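Local coordinates for protein putative Glycerophosphoryl diester phosphodiesterase (PDB 3L12) that belongs to the glycerophosphoryl diester phosphodiesterase family, whose members have a TIM-barrel fold, and binds a magnesium ion, at residues R47-V53 with A143-E149; V184-W190 with L203-S209; T64-H68 with K151-A155; Q247-F253 with L269-T275. All coordinates share one frame; numbering follows the deposited sequence.

Interaction 1 of 4, residues R47-V53 with A143-E149; sequences RALEFDV and APYLLLE. With MG (magnesium ion), chain C.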
# COMPACT_ATOMS: atom_id res chain seq x y z
N ARG A 47 -7.74 -10.34 5.33
CA ARG A 47 -8.80 -10.65 6.27
C ARG A 47 -8.31 -11.00 7.69
O ARG A 47 -9.12 -11.34 8.57
CB ARG A 47 -9.60 -11.82 5.73
CG ARG A 47 -10.23 -11.59 4.35
CD ARG A 47 -11.37 -10.61 4.42
NE ARG A 47 -12.25 -10.94 5.56
CZ ARG A 47 -12.55 -10.15 6.61
NH1 ARG A 47 -12.16 -8.88 6.69
NH2 ARG A 47 -13.31 -10.64 7.60
N ALA A 48 -7.03 -10.96 7.91
CA ALA A 48 -6.44 -11.26 9.20
C ALA A 48 -5.20 -10.41 9.42
O ALA A 48 -4.42 -10.17 8.50
CB ALA A 48 -6.08 -12.69 9.26
N LEU A 49 -5.03 -9.94 10.65
CA LEU A 49 -3.97 -9.05 11.01
C LEU A 49 -3.23 -9.59 12.19
O LEU A 49 -3.84 -10.13 13.11
CB LEU A 49 -4.55 -7.69 11.48
CG LEU A 49 -5.45 -6.88 10.54
CD1 LEU A 49 -5.96 -5.64 11.21
CD2 LEU A 49 -4.66 -6.53 9.25
N GLU A 50 -1.92 -9.40 12.20
CA GLU A 50 -1.13 -9.63 13.37
C GLU A 50 -0.58 -8.30 13.86
O GLU A 50 -0.20 -7.42 13.05
CB GLU A 50 -0.02 -10.58 13.06
CG GLU A 50 0.84 -11.02 14.25
CD GLU A 50 2.01 -10.12 14.63
OE1 GLU A 50 2.27 -9.12 13.96
OE2 GLU A 50 2.73 -10.42 15.64
N PHE A 51 -0.52 -8.13 15.16
CA PHE A 51 0.02 -6.93 15.73
C PHE A 51 0.45 -7.24 17.18
O PHE A 51 0.11 -8.30 17.70
CB PHE A 51 -1.01 -5.82 15.68
CG PHE A 51 -2.29 -6.18 16.38
CD1 PHE A 51 -3.28 -6.83 15.71
CD2 PHE A 51 -2.48 -5.87 17.74
CE1 PHE A 51 -4.49 -7.16 16.34
CE2 PHE A 51 -3.68 -6.20 18.38
CZ PHE A 51 -4.68 -6.84 17.65
N ASP A 52 1.14 -6.29 17.79
CA ASP A 52 1.80 -6.53 19.08
C ASP A 52 1.25 -5.57 20.10
O ASP A 52 0.96 -4.39 19.73
CB ASP A 52 3.29 -6.32 18.94
CG ASP A 52 3.84 -7.03 17.72
OD1 ASP A 52 3.99 -8.30 17.79
OD2 ASP A 52 4.11 -6.33 16.70
N VAL A 53 1.17 -6.03 21.35
CA VAL A 53 0.68 -5.19 22.42
C VAL A 53 1.66 -5.22 23.59
O VAL A 53 2.13 -6.27 23.98
CB VAL A 53 -0.72 -5.60 22.89
CG1 VAL A 53 -1.24 -4.72 24.07
CG2 VAL A 53 -1.70 -5.56 21.69
N ALA A 143 -14.99 -7.34 9.76
CA ALA A 143 -13.88 -7.17 10.73
C ALA A 143 -12.88 -8.30 10.55
O ALA A 143 -13.27 -9.43 10.33
CB ALA A 143 -14.37 -7.14 12.17
N PRO A 144 -11.59 -7.99 10.61
CA PRO A 144 -10.60 -9.05 10.44
C PRO A 144 -10.42 -9.96 11.65
O PRO A 144 -10.82 -9.60 12.78
CB PRO A 144 -9.30 -8.28 10.26
CG PRO A 144 -9.54 -7.01 10.93
CD PRO A 144 -10.97 -6.66 10.81
N TYR A 145 -9.81 -11.10 11.40
CA TYR A 145 -9.38 -11.98 12.46
C TYR A 145 -8.12 -11.31 13.01
O TYR A 145 -7.33 -10.71 12.24
CB TYR A 145 -9.12 -13.40 11.91
CG TYR A 145 -10.43 -14.01 11.55
CD1 TYR A 145 -11.04 -13.76 10.33
CD2 TYR A 145 -11.11 -14.76 12.47
CE1 TYR A 145 -12.33 -14.27 10.06
CE2 TYR A 145 -12.35 -15.29 12.18
CZ TYR A 145 -12.94 -15.04 10.98
OH TYR A 145 -14.19 -15.59 10.77
N LEU A 146 -7.90 -11.42 14.31
CA LEU A 146 -6.78 -10.77 14.98
C LEU A 146 -5.87 -11.77 15.70
O LEU A 146 -6.31 -12.54 16.56
CB LEU A 146 -7.33 -9.79 16.01
CG LEU A 146 -8.37 -8.76 15.57
CD1 LEU A 146 -8.79 -7.94 16.78
CD2 LEU A 146 -7.87 -7.84 14.51
N LEU A 147 -4.60 -11.75 15.35
CA LEU A 147 -3.57 -12.52 15.99
C LEU A 147 -2.87 -11.47 16.87
O LEU A 147 -2.01 -10.71 16.41
CB LEU A 147 -2.68 -13.10 14.90
CG LEU A 147 -1.80 -14.26 15.18
CD1 LEU A 147 -2.61 -15.51 15.75
CD2 LEU A 147 -1.06 -14.63 13.92
N LEU A 148 -3.30 -11.41 18.12
CA LEU A 148 -2.87 -10.38 19.07
C LEU A 148 -1.68 -10.89 19.85
O LEU A 148 -1.78 -11.77 20.73
CB LEU A 148 -4.07 -10.01 19.94
CG LEU A 148 -3.94 -8.85 20.89
CD1 LEU A 148 -5.35 -8.48 21.35
CD2 LEU A 148 -2.98 -9.09 22.08
N GLU A 149 -0.51 -10.38 19.49
CA GLU A 149 0.75 -10.83 20.11
C GLU A 149 0.95 -10.06 21.42
O GLU A 149 1.22 -8.84 21.40
CB GLU A 149 1.96 -10.69 19.20
CG GLU A 149 3.16 -11.42 19.80
CD GLU A 149 4.48 -11.30 19.08
OE1 GLU A 149 4.52 -11.02 17.88
OE2 GLU A 149 5.53 -11.56 19.77
MG MG C . 4.57 -9.73 16.41
O HOH W 1 4.54 -8.23 14.97
O HOH W 2 6.62 -9.28 16.80

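Interaction 2 of 4, residues V184-W190 with L203-S209; sequences VMHSFDW and LPTSYLS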
# COMPACT_ATOMS: atom_id res chain seq x y z
N VAL A 184 -7.46 -13.94 18.79
CA VAL A 184 -6.61 -15.03 19.18
C VAL A 184 -5.47 -14.49 20.01
O VAL A 184 -4.79 -13.56 19.60
CB VAL A 184 -6.04 -15.77 17.95
CG1 VAL A 184 -5.13 -16.93 18.37
CG2 VAL A 184 -7.16 -16.25 17.06
N MSE A 185 -5.26 -15.07 21.19
CA MSE A 185 -4.20 -14.65 22.09
C MSE A 185 -2.91 -15.40 21.70
O MSE A 185 -2.88 -16.60 21.71
CB MSE A 185 -4.65 -14.89 23.52
CG MSE A 185 -5.95 -14.14 23.86
SE MSE A 185 -5.82 -12.23 24.00
CE MSE A 185 -5.38 -12.10 25.83
N HIS A 186 -1.86 -14.64 21.38
CA HIS A 186 -0.67 -15.13 20.67
C HIS A 186 0.59 -14.65 21.37
O HIS A 186 0.67 -13.48 21.73
CB HIS A 186 -0.85 -14.56 19.24
CG HIS A 186 0.25 -14.78 18.25
ND1 HIS A 186 0.49 -16.00 17.65
CD2 HIS A 186 1.06 -13.88 17.64
CE1 HIS A 186 1.45 -15.84 16.74
NE2 HIS A 186 1.80 -14.57 16.71
N SER A 187 1.58 -15.53 21.57
CA SER A 187 2.79 -15.11 22.25
C SER A 187 3.94 -16.09 22.20
O SER A 187 3.74 -17.30 22.06
CB SER A 187 2.45 -14.90 23.77
OG SER A 187 3.41 -14.08 24.43
N PHE A 188 5.12 -15.52 22.37
CA PHE A 188 6.31 -16.29 22.66
C PHE A 188 6.32 -16.68 24.14
O PHE A 188 6.99 -17.62 24.51
CB PHE A 188 7.61 -15.52 22.40
CG PHE A 188 8.08 -15.56 20.97
CD1 PHE A 188 8.73 -16.66 20.47
CD2 PHE A 188 7.91 -14.46 20.18
CE1 PHE A 188 9.23 -16.64 19.15
CE2 PHE A 188 8.40 -14.47 18.85
CZ PHE A 188 9.05 -15.55 18.39
N ASP A 189 5.62 -15.92 24.97
CA ASP A 189 5.60 -16.13 26.45
C ASP A 189 4.52 -17.17 26.72
O ASP A 189 3.34 -16.85 26.90
CB ASP A 189 5.31 -14.77 27.12
CG ASP A 189 5.57 -14.76 28.61
OD1 ASP A 189 5.41 -15.80 29.23
OD2 ASP A 189 5.92 -13.65 29.12
N TRP A 190 4.93 -18.42 26.75
CA TRP A 190 4.02 -19.52 26.88
C TRP A 190 3.36 -19.54 28.26
O TRP A 190 2.21 -19.95 28.38
CB TRP A 190 4.77 -20.81 26.58
CG TRP A 190 5.09 -21.05 25.11
CD1 TRP A 190 5.09 -20.14 24.11
CD2 TRP A 190 5.53 -22.29 24.54
NE1 TRP A 190 5.45 -20.74 22.92
CE2 TRP A 190 5.75 -22.06 23.16
CE3 TRP A 190 5.72 -23.58 25.04
CZ2 TRP A 190 6.11 -23.07 22.28
CZ3 TRP A 190 6.13 -24.58 24.16
CH2 TRP A 190 6.31 -24.31 22.79
N LEU A 203 -11.15 -17.61 24.35
CA LEU A 203 -10.26 -17.13 23.30
C LEU A 203 -9.17 -18.17 23.08
O LEU A 203 -8.51 -18.60 24.05
CB LEU A 203 -9.66 -15.77 23.65
CG LEU A 203 -10.62 -14.65 24.02
CD1 LEU A 203 -9.80 -13.36 24.25
CD2 LEU A 203 -11.67 -14.43 22.95
N PRO A 204 -8.97 -18.60 21.83
CA PRO A 204 -7.93 -19.58 21.62
C PRO A 204 -6.54 -18.95 21.83
O PRO A 204 -6.38 -17.73 21.76
CB PRO A 204 -8.18 -20.07 20.19
CG PRO A 204 -8.83 -18.95 19.50
CD PRO A 204 -9.63 -18.22 20.57
N THR A 205 -5.56 -19.83 22.09
CA THR A 205 -4.19 -19.45 22.36
C THR A 205 -3.31 -19.97 21.22
O THR A 205 -3.51 -21.11 20.73
CB THR A 205 -3.70 -19.97 23.75
OG1 THR A 205 -3.94 -21.37 23.84
CG2 THR A 205 -4.45 -19.28 24.91
N SER A 206 -2.33 -19.16 20.86
CA SER A 206 -1.40 -19.40 19.76
C SER A 206 0.04 -19.25 20.22
O SER A 206 0.42 -18.22 20.76
CB SER A 206 -1.72 -18.39 18.67
OG SER A 206 -0.79 -18.44 17.62
N TYR A 207 0.84 -20.29 19.99
CA TYR A 207 2.19 -20.44 20.53
C TYR A 207 3.28 -20.21 19.47
O TYR A 207 3.43 -21.03 18.54
CB TYR A 207 2.32 -21.85 21.10
CG TYR A 207 1.60 -22.05 22.45
CD1 TYR A 207 0.20 -22.03 22.55
CD2 TYR A 207 2.32 -22.31 23.61
CE1 TYR A 207 -0.43 -22.24 23.78
CE2 TYR A 207 1.68 -22.51 24.86
CZ TYR A 207 0.31 -22.44 24.94
OH TYR A 207 -0.34 -22.60 26.15
N LEU A 208 3.96 -19.09 19.58
CA LEU A 208 5.07 -18.75 18.73
C LEU A 208 6.27 -19.60 19.12
O LEU A 208 6.52 -19.86 20.34
CB LEU A 208 5.48 -17.28 18.91
CG LEU A 208 4.54 -16.32 18.21
CD1 LEU A 208 4.62 -14.87 18.73
CD2 LEU A 208 4.90 -16.38 16.71
N SER A 209 7.06 -19.95 18.12
CA SER A 209 8.35 -20.61 18.38
C SER A 209 9.36 -20.15 17.31
O SER A 209 8.99 -19.78 16.18
CB SER A 209 8.22 -22.13 18.37
OG SER A 209 7.82 -22.59 17.08
O HOH W 3 8.23 -19.34 22.46
O HOH W 4 1.34 -22.53 28.34

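Interaction 3 of 4, residues T64-H68 with K151-A155; sequences THNHH and KSDPA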
# COMPACT_ATOMS: atom_id res chain seq x y z
N THR A 64 2.72 -1.64 19.59
CA THR A 64 4.12 -1.43 19.19
C THR A 64 4.81 -2.78 19.36
O THR A 64 4.43 -3.54 20.25
CB THR A 64 4.79 -0.26 19.93
OG1 THR A 64 6.09 -0.04 19.36
CG2 THR A 64 4.92 -0.50 21.37
N HIS A 65 5.84 -3.02 18.57
CA HIS A 65 6.40 -4.36 18.45
C HIS A 65 7.28 -4.82 19.56
O HIS A 65 7.44 -6.03 19.73
CB HIS A 65 7.16 -4.54 17.11
CG HIS A 65 8.59 -4.08 17.16
ND1 HIS A 65 8.96 -2.75 17.11
CD2 HIS A 65 9.74 -4.78 17.25
CE1 HIS A 65 10.28 -2.66 17.19
NE2 HIS A 65 10.78 -3.87 17.23
N ASN A 66 7.89 -3.88 20.27
CA ASN A 66 8.78 -4.21 21.37
C ASN A 66 8.60 -3.38 22.64
O ASN A 66 7.99 -2.33 22.66
CB ASN A 66 10.21 -4.06 20.87
CG ASN A 66 11.20 -4.77 21.74
OD1 ASN A 66 10.87 -5.78 22.39
ND2 ASN A 66 12.41 -4.21 21.83
N HIS A 67 9.11 -3.95 23.73
CA HIS A 67 9.02 -3.30 25.06
C HIS A 67 9.96 -2.10 25.19
O HIS A 67 9.93 -1.41 26.22
CB HIS A 67 9.20 -4.36 26.17
CG HIS A 67 10.31 -5.28 25.91
ND1 HIS A 67 11.62 -4.85 25.82
CD2 HIS A 67 10.33 -6.62 25.67
CE1 HIS A 67 12.40 -5.89 25.57
NE2 HIS A 67 11.65 -6.97 25.46
N HIS A 68 10.82 -1.87 24.20
CA HIS A 68 11.63 -0.67 24.05
C HIS A 68 11.35 -0.07 22.66
O HIS A 68 11.02 -0.80 21.72
CB HIS A 68 13.10 -0.95 24.23
CG HIS A 68 13.50 -1.25 25.65
ND1 HIS A 68 13.17 -2.42 26.31
CD2 HIS A 68 14.25 -0.53 26.52
CE1 HIS A 68 13.66 -2.37 27.54
NE2 HIS A 68 14.33 -1.24 27.69
N LYS A 151 3.32 -9.03 24.11
CA LYS A 151 4.79 -8.84 24.19
C LYS A 151 5.08 -8.43 25.62
O LYS A 151 4.87 -7.27 26.04
CB LYS A 151 5.30 -7.82 23.17
CG LYS A 151 6.83 -7.70 23.03
CD LYS A 151 7.35 -8.92 22.27
CE LYS A 151 8.74 -8.74 21.66
NZ LYS A 151 9.76 -9.19 22.64
N SER A 152 5.49 -9.40 26.41
CA SER A 152 5.85 -9.14 27.80
C SER A 152 7.26 -8.51 27.87
O SER A 152 8.10 -8.70 26.97
CB SER A 152 5.82 -10.44 28.57
OG SER A 152 6.53 -11.40 27.82
N ASP A 153 7.50 -7.78 28.94
CA ASP A 153 8.77 -7.11 29.20
C ASP A 153 9.45 -7.99 30.21
O ASP A 153 8.87 -8.25 31.28
CB ASP A 153 8.53 -5.73 29.78
CG ASP A 153 9.84 -4.95 30.06
OD1 ASP A 153 10.92 -5.59 30.22
OD2 ASP A 153 9.74 -3.68 30.11
N PRO A 154 10.67 -8.46 29.90
CA PRO A 154 11.35 -9.36 30.86
C PRO A 154 11.58 -8.76 32.27
O PRO A 154 11.86 -9.51 33.21
CB PRO A 154 12.70 -9.66 30.19
CG PRO A 154 12.79 -8.74 29.01
CD PRO A 154 11.44 -8.29 28.65
N ALA A 155 11.48 -7.43 32.41
CA ALA A 155 11.61 -6.78 33.72
C ALA A 155 10.50 -7.20 34.71
O ALA A 155 10.68 -7.12 35.92
CB ALA A 155 11.67 -5.24 33.57
O HOH W 5 8.60 -2.06 28.51

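Interaction 4 of 4, residues Q247-F253 with L269-T275; sequences QLWCPYF and LIVLTWT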
# COMPACT_ATOMS: atom_id res chain seq x y z
N GLN A 247 -4.20 -23.94 20.63
CA GLN A 247 -4.94 -24.24 19.41
C GLN A 247 -4.10 -24.01 18.14
O GLN A 247 -4.38 -24.62 17.12
CB GLN A 247 -6.21 -23.41 19.31
CG GLN A 247 -7.35 -23.88 20.19
CD GLN A 247 -7.03 -23.79 21.67
OE1 GLN A 247 -6.61 -22.76 22.16
NE2 GLN A 247 -7.23 -24.91 22.39
N LEU A 248 -3.11 -23.13 18.22
CA LEU A 248 -2.23 -22.82 17.07
C LEU A 248 -0.76 -22.95 17.47
O LEU A 248 -0.36 -22.62 18.60
CB LEU A 248 -2.46 -21.41 16.57
CG LEU A 248 -3.80 -20.95 16.02
CD1 LEU A 248 -4.66 -20.58 17.17
CD2 LEU A 248 -3.61 -19.73 15.04
N TRP A 249 0.04 -23.39 16.50
CA TRP A 249 1.48 -23.43 16.62
C TRP A 249 1.98 -22.53 15.53
O TRP A 249 1.60 -22.72 14.37
CB TRP A 249 2.03 -24.84 16.43
CG TRP A 249 3.55 -24.88 16.37
CD1 TRP A 249 4.43 -24.20 17.14
CD2 TRP A 249 4.34 -25.71 15.50
NE1 TRP A 249 5.75 -24.51 16.77
CE2 TRP A 249 5.70 -25.44 15.77
CE3 TRP A 249 4.01 -26.62 14.49
CZ2 TRP A 249 6.73 -26.06 15.07
CZ3 TRP A 249 5.03 -27.23 13.79
CH2 TRP A 249 6.38 -26.93 14.08
N CYS A 250 2.81 -21.56 15.87
CA CYS A 250 3.29 -20.56 14.91
C CYS A 250 4.78 -20.51 14.87
O CYS A 250 5.42 -19.67 15.47
CB CYS A 250 2.74 -19.15 15.20
SG CYS A 250 0.92 -19.10 15.04
N PRO A 251 5.38 -21.46 14.14
CA PRO A 251 6.82 -21.49 14.00
C PRO A 251 7.39 -20.56 12.95
O PRO A 251 6.76 -20.30 11.89
CB PRO A 251 7.08 -22.90 13.54
CG PRO A 251 5.86 -23.23 12.71
CD PRO A 251 4.71 -22.54 13.40
N TYR A 252 8.59 -20.08 13.23
CA TYR A 252 9.33 -19.29 12.27
C TYR A 252 9.54 -20.16 11.02
O TYR A 252 9.77 -21.37 11.11
CB TYR A 252 10.66 -18.88 12.86
CG TYR A 252 11.49 -18.00 11.96
CD1 TYR A 252 11.07 -16.73 11.65
CD2 TYR A 252 12.74 -18.43 11.51
CE1 TYR A 252 11.84 -15.90 10.84
CE2 TYR A 252 13.51 -17.60 10.71
CZ TYR A 252 13.04 -16.35 10.38
OH TYR A 252 13.81 -15.52 9.58
N PHE A 253 9.46 -19.53 9.85
CA PHE A 253 9.39 -20.34 8.61
C PHE A 253 10.62 -21.21 8.34
O PHE A 253 10.48 -22.25 7.73
CB PHE A 253 9.03 -19.48 7.40
CG PHE A 253 10.16 -18.64 6.87
CD1 PHE A 253 10.44 -17.44 7.42
CD2 PHE A 253 10.90 -19.07 5.79
CE1 PHE A 253 11.47 -16.63 6.95
CE2 PHE A 253 11.95 -18.27 5.34
CZ PHE A 253 12.20 -17.05 5.90
N LEU A 269 -3.89 -29.13 15.61
CA LEU A 269 -3.45 -27.72 15.68
C LEU A 269 -3.53 -27.05 14.34
O LEU A 269 -3.48 -27.72 13.29
CB LEU A 269 -2.00 -27.64 16.17
CG LEU A 269 -1.65 -28.25 17.51
CD1 LEU A 269 -0.14 -28.38 17.76
CD2 LEU A 269 -2.36 -27.47 18.64
N ILE A 270 -3.68 -25.72 14.38
CA ILE A 270 -3.60 -24.87 13.18
C ILE A 270 -2.14 -24.38 13.14
O ILE A 270 -1.59 -24.10 14.21
CB ILE A 270 -4.62 -23.75 13.24
CG1 ILE A 270 -6.03 -24.30 13.01
CG2 ILE A 270 -4.28 -22.62 12.22
CD1 ILE A 270 -7.20 -23.27 13.21
N VAL A 271 -1.51 -24.28 11.95
CA VAL A 271 -0.15 -23.88 11.83
C VAL A 271 -0.07 -22.61 10.98
O VAL A 271 -0.49 -22.62 9.81
CB VAL A 271 0.72 -24.97 11.21
CG1 VAL A 271 2.17 -24.56 11.16
CG2 VAL A 271 0.52 -26.31 12.00
N LEU A 272 0.41 -21.54 11.58
CA LEU A 272 0.60 -20.26 10.87
C LEU A 272 2.09 -19.99 10.93
O LEU A 272 2.68 -19.90 12.03
CB LEU A 272 -0.16 -19.13 11.54
CG LEU A 272 -1.66 -19.29 11.80
CD1 LEU A 272 -2.12 -17.95 12.38
CD2 LEU A 272 -2.43 -19.62 10.52
N THR A 273 2.73 -19.84 9.78
CA THR A 273 4.16 -19.57 9.80
C THR A 273 4.43 -18.08 9.49
O THR A 273 3.59 -17.37 8.87
CB THR A 273 4.90 -20.52 8.88
OG1 THR A 273 6.31 -20.40 9.14
CG2 THR A 273 4.51 -20.26 7.41
N TRP A 274 5.59 -17.59 9.94
CA TRP A 274 5.95 -16.17 9.94
C TRP A 274 7.44 -15.98 9.85
O TRP A 274 8.16 -17.00 10.06
CB TRP A 274 5.48 -15.49 11.26
CG TRP A 274 6.13 -16.09 12.46
CD1 TRP A 274 5.72 -17.19 13.13
CD2 TRP A 274 7.34 -15.65 13.09
NE1 TRP A 274 6.62 -17.50 14.12
CE2 TRP A 274 7.62 -16.58 14.13
CE3 TRP A 274 8.23 -14.59 12.87
CZ2 TRP A 274 8.71 -16.44 14.97
CZ3 TRP A 274 9.34 -14.47 13.71
CH2 TRP A 274 9.56 -15.40 14.74
N THR A 275 7.98 -14.84 9.38
CA THR A 275 7.33 -13.75 8.66
C THR A 275 7.90 -14.00 7.24
O THR A 275 9.11 -13.92 7.02
CB THR A 275 7.68 -12.39 9.17
OG1 THR A 275 7.09 -12.23 10.47
CG2 THR A 275 7.18 -11.34 8.25

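Interaction 1 of 4, residues R47-V53 with A143-E149
Glu50, Asp52 and Glu149 meet at one magnesium ion. Each carboxylate gives a single oxygen, and Glu149 OE1 lies 2.0 Å from the metal. Waters 1 and 2 add two ligands, and a sixth comes from outside the two segments. Water 1 also donates to Glu50 OE1 and Asp52 OD2, the carboxylate oxygens that do not bind the metal. Asp52 OD2 is held further by Asn33. The Glu149 chain is extended, with CG anti to the backbone N (chi1 -169°), and runs beside Asp52. Their carboxylate planes are turned 75° apart.

Behind this shell, strands 48-53 and 145-149 form a parallel ladder. Leu147 N donates to Leu49 O almost straight, with an N-H...O angle of 177°. Glu149 N donates to Phe51 O at 2.8 Å, so the backbone of a metal ligand is fixed directly.

The opposite face of the sheet is apolar. Phe51 CE2 touches Leu148 CG at 3.7 Å, while Phe51 CE1 reaches Leu146 CB. Helices 35-43 and 129-137 pack on this side. At the far end, Arg47 NH2 reaches Ala143 O at 3.0 Å from above the carbonyl plane, and Arg47 NH1 bonds Gln142 O.

Asp52 OD1 and Glu149 OE1 stand 2.8 Å apart as two metal ligands. The magnesium ion probably offsets the repulsion between such crowded carboxylates.

Interaction 2 of 4, residues V184-W190 with L203-S209
Leu208 O is gripped by two donors. Trp190 NE1 lies 2.9 Å from Leu208 O, which is in the plane of the indole. Water 3 donates to Leu208 O at 2.8 Å and also to Phe188 O, tying the two backbones together.

The Trp190 indole is held by a ring as well. The edge of Tyr207 points at its face in a T-shaped stack, with planes at 72°. The contact is tight, with Tyr207 CD2 only 3.3 Å from Trp190 CD2. Tyr207 OH binds Arg197 and water 4, and water 4 donates to Trp190 O.

Leu208 is wedged between two rings. Its CB sits over the centre of the Phe188 ring in a CH-pi contact, 3.6 Å from the centroid. Its CD1 covers the rim of one face of His186. At the edge of the same imidazole, His186 ND1 and Ser206 OG share a hydrogen bond of 2.8 Å. His186 CG stands anti to the backbone N (chi1 176°), on the same side of the sheet as Ser206. The other ring nitrogen, His186 NE2, bonds an unidentified ligand.

Four backbone hydrogen bonds, from Met185 N to Pro204 O through to Leu208 N to Ser187 O, form the parallel ladder. Met185, a selenomethionine, packs its CG on Leu203 CD1.

Ser187 OG accepts from Asp189 N in an ST turn and also hydrogen-bonds Leu150 O, and Asp189 N-caps the next helix. Strand 183-187, helix 190-199 and strand 205-209 form a beta-alpha-beta unit, the repeating element of a TIM barrel.

Interaction 3 of 4, residues T64-H68 with K151-A155
His67 packs tightly against Ser152, Asp153 and Pro154. Pro154 CD lies over one face of the imidazole in a CH-pi contact, 3.8 Å from the ring centroid. Asn66 OD1 sits over the centre of the opposite face, so the ring is sandwiched. Ser152 O comes to the ring edge, 3.3 Å from His67 CD2. A hydrogen bond of 2.9 Å between His67 ND1 and His68 ND1 further fixes the rotation of the ring. The Asp153 carboxylate lies nearly parallel to the ring, its plane turned by 18°, while Asp153 OD1 accepts from Ala155 N in an Asx turn. His67 N is buried here without a partner.

The rest is looser. No direct hydrogen bond joins the two segments. Water 5 bridges them instead, donating to His67 O at 2.7 Å and to Asp153 OD2. Lys151 bends past His65 O, and its NZ stops 3.6 Å from Asn66 OD1.

Both segments are loops near the surface. Segment 64-68 follows strand 61-63, and segment 151-155 lies in the loop between strand 145-150 and helix 160-176. Gln88 holds Asp153 OD2, and Lys151 pairs through its backbone with Val53 of strand 48-55.

Interaction 4 of 4, residues Q247-F253 with L269-T275
Ile270 N donates a backbone hydrogen bond to Gln247 O. Trp249 N donates likewise to Ile270 O and Leu272 N to Trp249 O, the ladder of parallel strands 248-251 and 270-273. Further on, Phe253 N donates to Trp274 O at 2.9 Å.

Two side chains also bond to the backbone. Thr273 OG1 donates to Pro251 O at 2.8 Å. Trp274 NE1 donates to Cys250 O at 2.8 Å, with the oxygen in the indole plane but the nitrogen well above the plane of the carbonyl. The Trp274 CG sits between the backbone N and the carbonyl carbon (chi1 61°), and this brings the ring back over segment 247-253. A cis peptide bond follows, before Thr275.

Aromatic contacts gather round the same indole. The Tyr252 edge meets the six-membered ring of Trp274 in a T-shaped stack, with planes at 61°. Tyr252 CA lies over the five-membered ring, 3.9 Å from its centroid.

Apolar contacts fill the rest. Leu248 CD2 meets Leu272 CD1 at 3.5 Å, and Cys250 SG rests on Leu272 CB. On the other face Pro251 CD touches Val271 CG1, where helix 258-266 packs on Trp249 and Val271.

Pro251 has no N-H to continue the ladder. Leu272 O is therefore buried without a hydrogen-bond partner and meets a CA-H...O contact from Cys250 CA at 3.0 Å. Past this break, the donors of Thr273, Trp274 and Phe253 hold the strand ends together.

In the fold
From the N terminus, the chain lays down 47-53 and then the loop 64-68. Segment 143-149, 90 residues after segment 47-53, pairs with it and closes interaction 1. Segment 151-155 follows at once and closes interaction 3, so these two contacts cross. Interactions 2 and 4 come later in series, each closing a short beta-alpha-beta loop. Strand 145-150 of interaction 1 pairs with strand 183-187 of interaction 2, and strand 205-209 pairs with strand 248-251 of interaction 4. Leu147 also packs on Leu272, joining interactions 1 and 4. Interaction 3 ties together loops beyond the strand ends, and Ser152 hydrogen-bonds Asp189 of interaction 2.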